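Long-range contact in peptide chain release factor RF2 (Thermus thermophilus, PDB 2IHR), which directs termination of translation at UGA and UAA stop codons, acting on the ribosome to release the finished peptide: residues 16-30 with 41-55. Numbering follows the deposited sequence.
Sequences IFDIPQKETRLKELE and DPEAARKVSQEAARL
Ile-19 meets the guanidinium of Arg-54 at its rim: Ile-19 CG2 lies near the guanidinium plane, 3.4 Å from Arg-54 NH2, and Glu-51 CG sits at the same kind of in-plane position. The guanidinium of Arg-25 is covered on one face, toward its rim, by Gln-21 C and Lys-22 N of its own helix. Both segments belong to the N-terminal helical part of this class I release factor, and they run back along each other as an irregular helical hairpin closed by a long loop. Helices 19-26 and 50-54 cross at -130°, with 8.1 Å between their axes at closest approach.

Leu-55 closes the far end of the hairpin by splitting its two methyls. Leu-55 CD1 lies 3.7 Å from Pro-20 CD and also touches Ile-19 CG2, while Leu-55 CD2 reaches Ile-16 CG2 at 4.1 Å, the Leu-55 and Ile-16 side chains crossing at about a right angle. Ile-19 forks as well: with CG1 beside its backbone N (chi1 -67°), Ile-19 CD1 comes to 3.3 Å from Glu-51 OE2, while CG2, anti to the backbone N, packs against the edge of the Arg-54 guanidinium.

In the middle, Glu-23 faces Ala-52, and buried Leu-26 points at Ala-45 and Val-48; several separations here are too short to be trusted, so only the pairing of residues is safe.

Near the connecting loop, Glu-30 folds over Ala-45, its chain bent at chi2 (-81°). Asp-35 brings a second acid close to OE1, which would probably raise the carboxylate's affinity for a proton. Cutting Glu-30 back to an alanine is likely to uncover the Ala-45 methyl and remove the carboxylate from beside Pro-42. As modelled, Glu-30 OE1 lies 3.6 Å from Pro-42 CB, and Glu-30 OE2 lies 2.6 Å from Pro-42 O.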
loop_
_atom_site.group_PDB
_atom_site.type_symbol
_atom_site.label_atom_id
_atom_site.label_comp_id
_atom_site.label_asym_id
_atom_site.label_seq_id
_atom_site.Cartn_x
_atom_site.Cartn_y
_atom_site.Cartn_z
ATOM N N ILE A 16 -16.272 -1.533 -19.659
ATOM C CA ILE A 16 -16.513 -2.700 -20.520
ATOM C C ILE A 16 -16.989 -2.351 -21.924
ATOM O O ILE A 16 -17.457 -3.222 -22.658
ATOM C CB ILE A 16 -17.556 -3.674 -19.932
ATOM C CG1 ILE A 16 -18.959 -3.052 -20.015
ATOM C CG2 ILE A 16 -17.150 -4.093 -18.535
ATOM C CD1 ILE A 16 -19.063 -1.587 -19.589
ATOM N N PHE A 17 -16.894 -1.080 -22.294
ATOM C CA PHE A 17 -17.288 -0.660 -23.631
ATOM C C PHE A 17 -16.061 -0.098 -24.336
ATOM O O PHE A 17 -15.986 -0.071 -25.568
ATOM C CB PHE A 17 -18.412 0.377 -23.565
ATOM C CG PHE A 17 -19.793 -0.216 -23.706
ATOM C CD1 PHE A 17 -20.149 -0.918 -24.858
ATOM C CD2 PHE A 17 -20.740 -0.069 -22.697
ATOM C CE1 PHE A 17 -21.428 -1.463 -25.003
ATOM C CE2 PHE A 17 -22.024 -0.611 -22.832
ATOM C CZ PHE A 17 -22.365 -1.309 -23.989
ATOM N N ASP A 18 -15.088 0.325 -23.533
ATOM C CA ASP A 18 -13.833 0.865 -24.043
ATOM C C ASP A 18 -12.793 -0.254 -24.038
ATOM O O ASP A 18 -11.901 -0.297 -24.888
ATOM C CB ASP A 18 -13.351 2.018 -23.158
ATOM C CG ASP A 18 -12.031 2.615 -23.635
ATOM O OD1 ASP A 18 -11.061 1.851 -23.840
ATOM O OD2 ASP A 18 -11.962 3.853 -23.796
ATOM N N ILE A 19 -12.916 -1.154 -23.065
ATOM C CA ILE A 19 -12.003 -2.283 -22.929
ATOM C C ILE A 19 -12.208 -3.357 -24.012
ATOM O O ILE A 19 -11.269 -4.082 -24.347
ATOM C CB ILE A 19 -12.115 -2.913 -21.503
ATOM C CG1 ILE A 19 -11.602 -1.912 -20.448
ATOM C CG2 ILE A 19 -11.344 -4.221 -21.426
ATOM C CD1 ILE A 19 -10.186 -1.344 -20.691
ATOM N N PRO A 20 -13.431 -3.473 -24.576
ATOM C CA PRO A 20 -13.677 -4.477 -25.621
ATOM C C PRO A 20 -13.092 -4.052 -26.968
ATOM O O PRO A 20 -13.171 -4.783 -27.957
ATOM C CB PRO A 20 -15.202 -4.562 -25.664
ATOM C CG PRO A 20 -15.603 -3.163 -25.376
ATOM C CD PRO A 20 -14.697 -2.821 -24.198
ATOM N N GLN A 21 -12.506 -2.861 -26.999
ATOM C CA GLN A 21 -11.916 -2.342 -28.222
ATOM C C GLN A 21 -10.392 -2.294 -28.166
ATOM O O GLN A 21 -9.734 -2.352 -29.202
ATOM C CB GLN A 21 -12.472 -0.947 -28.518
ATOM C CG GLN A 21 -13.987 -0.901 -28.609
ATOM C CD GLN A 21 -14.546 -2.067 -29.393
ATOM O OE1 GLN A 21 -14.049 -2.405 -30.470
ATOM N NE2 GLN A 21 -15.591 -2.692 -28.857
ATOM N N LYS A 22 -9.834 -2.188 -26.961
ATOM C CA LYS A 22 -8.380 -2.135 -26.782
ATOM C C LYS A 22 -7.765 -3.534 -26.814
ATOM O O LYS A 22 -6.546 -3.687 -26.931
ATOM C CB LYS A 22 -8.036 -1.443 -25.455
ATOM C CG LYS A 22 -6.553 -1.462 -25.068
ATOM C CD LYS A 22 -5.673 -0.743 -26.076
ATOM C CE LYS A 22 -4.232 -0.690 -25.595
ATOM N NZ LYS A 22 -3.333 -0.019 -26.574
ATOM N N GLU A 23 -8.619 -4.549 -26.711
ATOM C CA GLU A 23 -8.186 -5.944 -26.731
ATOM C C GLU A 23 -7.728 -6.386 -28.129
ATOM O O GLU A 23 -6.682 -7.034 -28.268
ATOM C CB GLU A 23 -9.323 -6.839 -26.226
ATOM C CG GLU A 23 -10.664 -6.611 -26.910
ATOM C CD GLU A 23 -10.867 -7.478 -28.143
ATOM O OE1 GLU A 23 -11.810 -7.193 -28.914
ATOM O OE2 GLU A 23 -10.099 -8.446 -28.336
ATOM N N THR A 24 -8.511 -6.036 -29.154
ATOM C CA THR A 24 -8.179 -6.373 -30.544
ATOM C C THR A 24 -7.131 -5.394 -31.078
ATOM O O THR A 24 -6.972 -5.238 -32.290
ATOM C CB THR A 24 -9.427 -6.327 -31.499
ATOM O OG1 THR A 24 -10.160 -5.110 -31.297
ATOM C CG2 THR A 24 -10.339 -7.522 -31.261
ATOM N N ARG A 25 -6.425 -4.740 -30.156
ATOM C CA ARG A 25 -5.384 -3.770 -30.496
ATOM C C ARG A 25 -4.012 -4.258 -30.052
ATOM O O ARG A 25 -3.035 -4.152 -30.793
ATOM C CB ARG A 25 -5.666 -2.423 -29.825
ATOM C CG ARG A 25 -6.890 -1.716 -30.347
ATOM C CD ARG A 25 -7.154 -0.446 -29.576
ATOM N NE ARG A 25 -8.408 0.168 -29.994
ATOM C CZ ARG A 25 -8.981 1.191 -29.373
ATOM N NH1 ARG A 25 -8.411 1.718 -28.298
ATOM N NH2 ARG A 25 -10.130 1.682 -29.821
ATOM N N LEU A 26 -3.944 -4.780 -28.833
ATOM C CA LEU A 26 -2.694 -5.285 -28.284
ATOM C C LEU A 26 -2.185 -6.422 -29.156
ATOM O O LEU A 26 -1.000 -6.755 -29.134
ATOM C CB LEU A 26 -2.923 -5.776 -26.857
ATOM C CG LEU A 26 -3.639 -4.735 -25.996
ATOM C CD1 LEU A 26 -4.073 -5.366 -24.702
ATOM C CD2 LEU A 26 -2.731 -3.541 -25.757
ATOM N N LYS A 27 -3.095 -7.007 -29.930
ATOM C CA LYS A 27 -2.757 -8.105 -30.824
ATOM C C LYS A 27 -2.216 -7.646 -32.178
ATOM O O LYS A 27 -1.260 -8.229 -32.681
ATOM C CB LYS A 27 -3.973 -9.012 -31.045
ATOM C CG LYS A 27 -3.911 -10.328 -30.281
ATOM C CD LYS A 27 -5.032 -11.284 -30.690
ATOM C CE LYS A 27 -6.408 -10.756 -30.297
ATOM N NZ LYS A 27 -7.507 -11.721 -30.610
ATOM N N GLU A 28 -2.813 -6.608 -32.766
ATOM C CA GLU A 28 -2.383 -6.101 -34.080
ATOM C C GLU A 28 -0.955 -5.538 -34.067
ATOM O O GLU A 28 -0.175 -5.773 -34.995
ATOM C CB GLU A 28 -3.364 -5.025 -34.578
ATOM C CG GLU A 28 -3.363 -4.756 -36.099
ATOM C CD GLU A 28 -2.157 -3.962 -36.592
ATOM O OE1 GLU A 28 -1.095 -4.565 -36.863
ATOM O OE2 GLU A 28 -2.274 -2.722 -36.708
ATOM N N LEU A 29 -0.617 -4.798 -33.015
ATOM C CA LEU A 29 0.714 -4.212 -32.890
ATOM C C LEU A 29 1.742 -5.330 -32.700
ATOM O O LEU A 29 2.913 -5.171 -33.041
ATOM C CB LEU A 29 0.742 -3.241 -31.701
ATOM C CG LEU A 29 1.448 -1.896 -31.908
ATOM C CD1 LEU A 29 1.044 -0.922 -30.803
ATOM C CD2 LEU A 29 2.955 -2.107 -31.940
ATOM N N GLU A 30 1.281 -6.461 -32.167
ATOM C CA GLU A 30 2.121 -7.638 -31.922
ATOM C C GLU A 30 2.116 -8.607 -33.116
ATOM O O GLU A 30 2.801 -9.634 -33.088
ATOM C CB GLU A 30 1.633 -8.378 -30.670
ATOM C CG GLU A 30 1.753 -7.593 -29.372
ATOM C CD GLU A 30 3.150 -7.640 -28.790
ATOM O OE1 GLU A 30 4.103 -7.237 -29.489
ATOM O OE2 GLU A 30 3.296 -8.083 -27.629
ATOM N N ASP A 41 7.934 -1.918 -25.705
ATOM C CA ASP A 41 6.493 -1.868 -25.977
ATOM C C ASP A 41 5.888 -3.264 -26.229
ATOM O O ASP A 41 4.763 -3.540 -25.806
ATOM C CB ASP A 41 6.218 -0.941 -27.180
ATOM C CG ASP A 41 4.810 -0.345 -27.162
ATOM O OD1 ASP A 41 3.827 -1.109 -27.287
ATOM O OD2 ASP A 41 4.690 0.896 -27.022
ATOM N N PRO A 42 6.623 -4.157 -26.926
ATOM C CA PRO A 42 6.166 -5.521 -27.235
ATOM C C PRO A 42 6.008 -6.435 -26.017
ATOM O O PRO A 42 5.249 -7.407 -26.050
ATOM C CB PRO A 42 7.249 -6.043 -28.175
ATOM C CG PRO A 42 7.729 -4.806 -28.855
ATOM C CD PRO A 42 7.832 -3.841 -27.709
ATOM N N GLU A 43 6.740 -6.121 -24.951
ATOM C CA GLU A 43 6.714 -6.913 -23.724
ATOM C C GLU A 43 5.476 -6.628 -22.866
ATOM O O GLU A 43 5.083 -7.453 -22.039
ATOM C CB GLU A 43 7.984 -6.638 -22.905
ATOM C CG GLU A 43 9.276 -6.518 -23.728
ATOM C CD GLU A 43 9.744 -7.835 -24.329
ATOM O OE1 GLU A 43 8.945 -8.495 -25.028
ATOM O OE2 GLU A 43 10.917 -8.206 -24.108
ATOM N N ALA A 44 4.870 -5.459 -23.065
ATOM C CA ALA A 44 3.680 -5.068 -22.309
ATOM C C ALA A 44 2.433 -5.007 -23.196
ATOM O O ALA A 44 1.529 -4.205 -22.950
ATOM C CB ALA A 44 3.912 -3.715 -21.630
ATOM N N ALA A 45 2.396 -5.853 -24.225
ATOM C CA ALA A 45 1.262 -5.919 -25.148
ATOM C C ALA A 45 0.564 -7.272 -25.003
ATOM O O ALA A 45 -0.595 -7.436 -25.392
ATOM C CB ALA A 45 1.735 -5.718 -26.589
ATOM N N ARG A 46 1.287 -8.237 -24.443
ATOM C CA ARG A 46 0.763 -9.577 -24.204
ATOM C C ARG A 46 0.229 -9.593 -22.771
ATOM O O ARG A 46 -0.761 -10.261 -22.468
ATOM C CB ARG A 46 1.879 -10.617 -24.363
ATOM C CG ARG A 46 1.443 -12.063 -24.137
ATOM C CD ARG A 46 2.648 -12.996 -24.005
ATOM N NE ARG A 46 3.494 -12.644 -22.863
ATOM C CZ ARG A 46 3.126 -12.745 -21.586
ATOM N NH1 ARG A 46 1.917 -13.193 -21.271
ATOM N NH2 ARG A 46 3.965 -12.388 -20.622
ATOM N N LYS A 47 0.902 -8.848 -21.895
ATOM C CA LYS A 47 0.509 -8.738 -20.493
ATOM C C LYS A 47 -0.792 -7.946 -20.418
ATOM O O LYS A 47 -1.664 -8.239 -19.601
ATOM C CB LYS A 47 1.604 -8.026 -19.684
ATOM C CG LYS A 47 1.214 -7.674 -18.248
ATOM C CD LYS A 47 2.353 -6.975 -17.515
ATOM C CE LYS A 47 1.888 -6.373 -16.191
ATOM N NZ LYS A 47 1.299 -7.382 -15.269
ATOM N N VAL A 48 -0.909 -6.938 -21.280
ATOM C CA VAL A 48 -2.104 -6.103 -21.328
ATOM C C VAL A 48 -3.203 -6.795 -22.134
ATOM O O VAL A 48 -4.353 -6.354 -22.131
ATOM C CB VAL A 48 -1.806 -4.716 -21.964
ATOM C CG1 VAL A 48 -0.843 -3.929 -21.082
ATOM C CG2 VAL A 48 -1.221 -4.890 -23.346
ATOM N N SER A 49 -2.847 -7.882 -22.818
ATOM C CA SER A 49 -3.806 -8.635 -23.625
ATOM C C SER A 49 -4.612 -9.607 -22.759
ATOM O O SER A 49 -5.473 -10.335 -23.259
ATOM C CB SER A 49 -3.083 -9.401 -24.740
ATOM O OG SER A 49 -4.012 -9.942 -25.663
ATOM N N GLN A 50 -4.314 -9.620 -21.462
ATOM C CA GLN A 50 -5.023 -10.474 -20.512
ATOM C C GLN A 50 -6.391 -9.822 -20.326
ATOM O O GLN A 50 -7.387 -10.490 -20.041
ATOM C CB GLN A 50 -4.284 -10.504 -19.168
ATOM C CG GLN A 50 -4.064 -11.894 -18.591
ATOM C CD GLN A 50 -4.222 -11.940 -17.075
ATOM O OE1 GLN A 50 -3.634 -11.135 -16.347
ATOM N NE2 GLN A 50 -5.018 -12.889 -16.594
ATOM N N GLU A 51 -6.409 -8.500 -20.497
ATOM C CA GLU A 51 -7.605 -7.670 -20.374
ATOM C C GLU A 51 -8.415 -7.862 -21.652
ATOM O O GLU A 51 -9.592 -7.503 -21.732
ATOM C CB GLU A 51 -7.185 -6.203 -20.215
ATOM C CG GLU A 51 -8.079 -5.359 -19.320
ATOM C CD GLU A 51 -7.362 -4.130 -18.780
ATOM O OE1 GLU A 51 -6.396 -4.298 -18.002
ATOM O OE2 GLU A 51 -7.759 -2.999 -19.132
ATOM N N ALA A 52 -7.756 -8.437 -22.651
ATOM C CA ALA A 52 -8.375 -8.719 -23.932
ATOM C C ALA A 52 -9.244 -9.953 -23.758
ATOM O O ALA A 52 -10.381 -10.001 -24.226
ATOM C CB ALA A 52 -7.299 -8.977 -24.986
ATOM N N ALA A 53 -8.700 -10.944 -23.060
ATOM C CA ALA A 53 -9.400 -12.200 -22.818
ATOM C C ALA A 53 -10.273 -12.183 -21.558
ATOM O O ALA A 53 -11.262 -12.910 -21.473
ATOM C CB ALA A 53 -8.380 -13.332 -22.735
ATOM N N ARG A 54 -9.908 -11.342 -20.594
ATOM C CA ARG A 54 -10.626 -11.236 -19.327
ATOM C C ARG A 54 -12.057 -10.712 -19.417
ATOM O O ARG A 54 -12.911 -11.134 -18.638
ATOM C CB ARG A 54 -9.833 -10.361 -18.352
ATOM C CG ARG A 54 -10.508 -10.147 -17.006
ATOM C CD ARG A 54 -9.960 -8.906 -16.323
ATOM N NE ARG A 54 -9.939 -7.755 -17.227
ATOM C CZ ARG A 54 -10.983 -7.329 -17.937
ATOM N NH1 ARG A 54 -12.151 -7.954 -17.858
ATOM N NH2 ARG A 54 -10.862 -6.275 -18.734
ATOM N N LEU A 55 -12.326 -9.796 -20.347
ATOM C CA LEU A 55 -13.675 -9.243 -20.477
ATOM C C LEU A 55 -14.697 -10.315 -20.842
ATOM O O LEU A 55 -15.824 -10.308 -20.343
ATOM C CB LEU A 55 -13.721 -8.130 -21.524
ATOM C CG LEU A 55 -14.576 -6.925 -21.111
ATOM C CD1 LEU A 55 -14.690 -5.974 -22.283
ATOM C CD2 LEU A 55 -15.956 -7.367 -20.654
#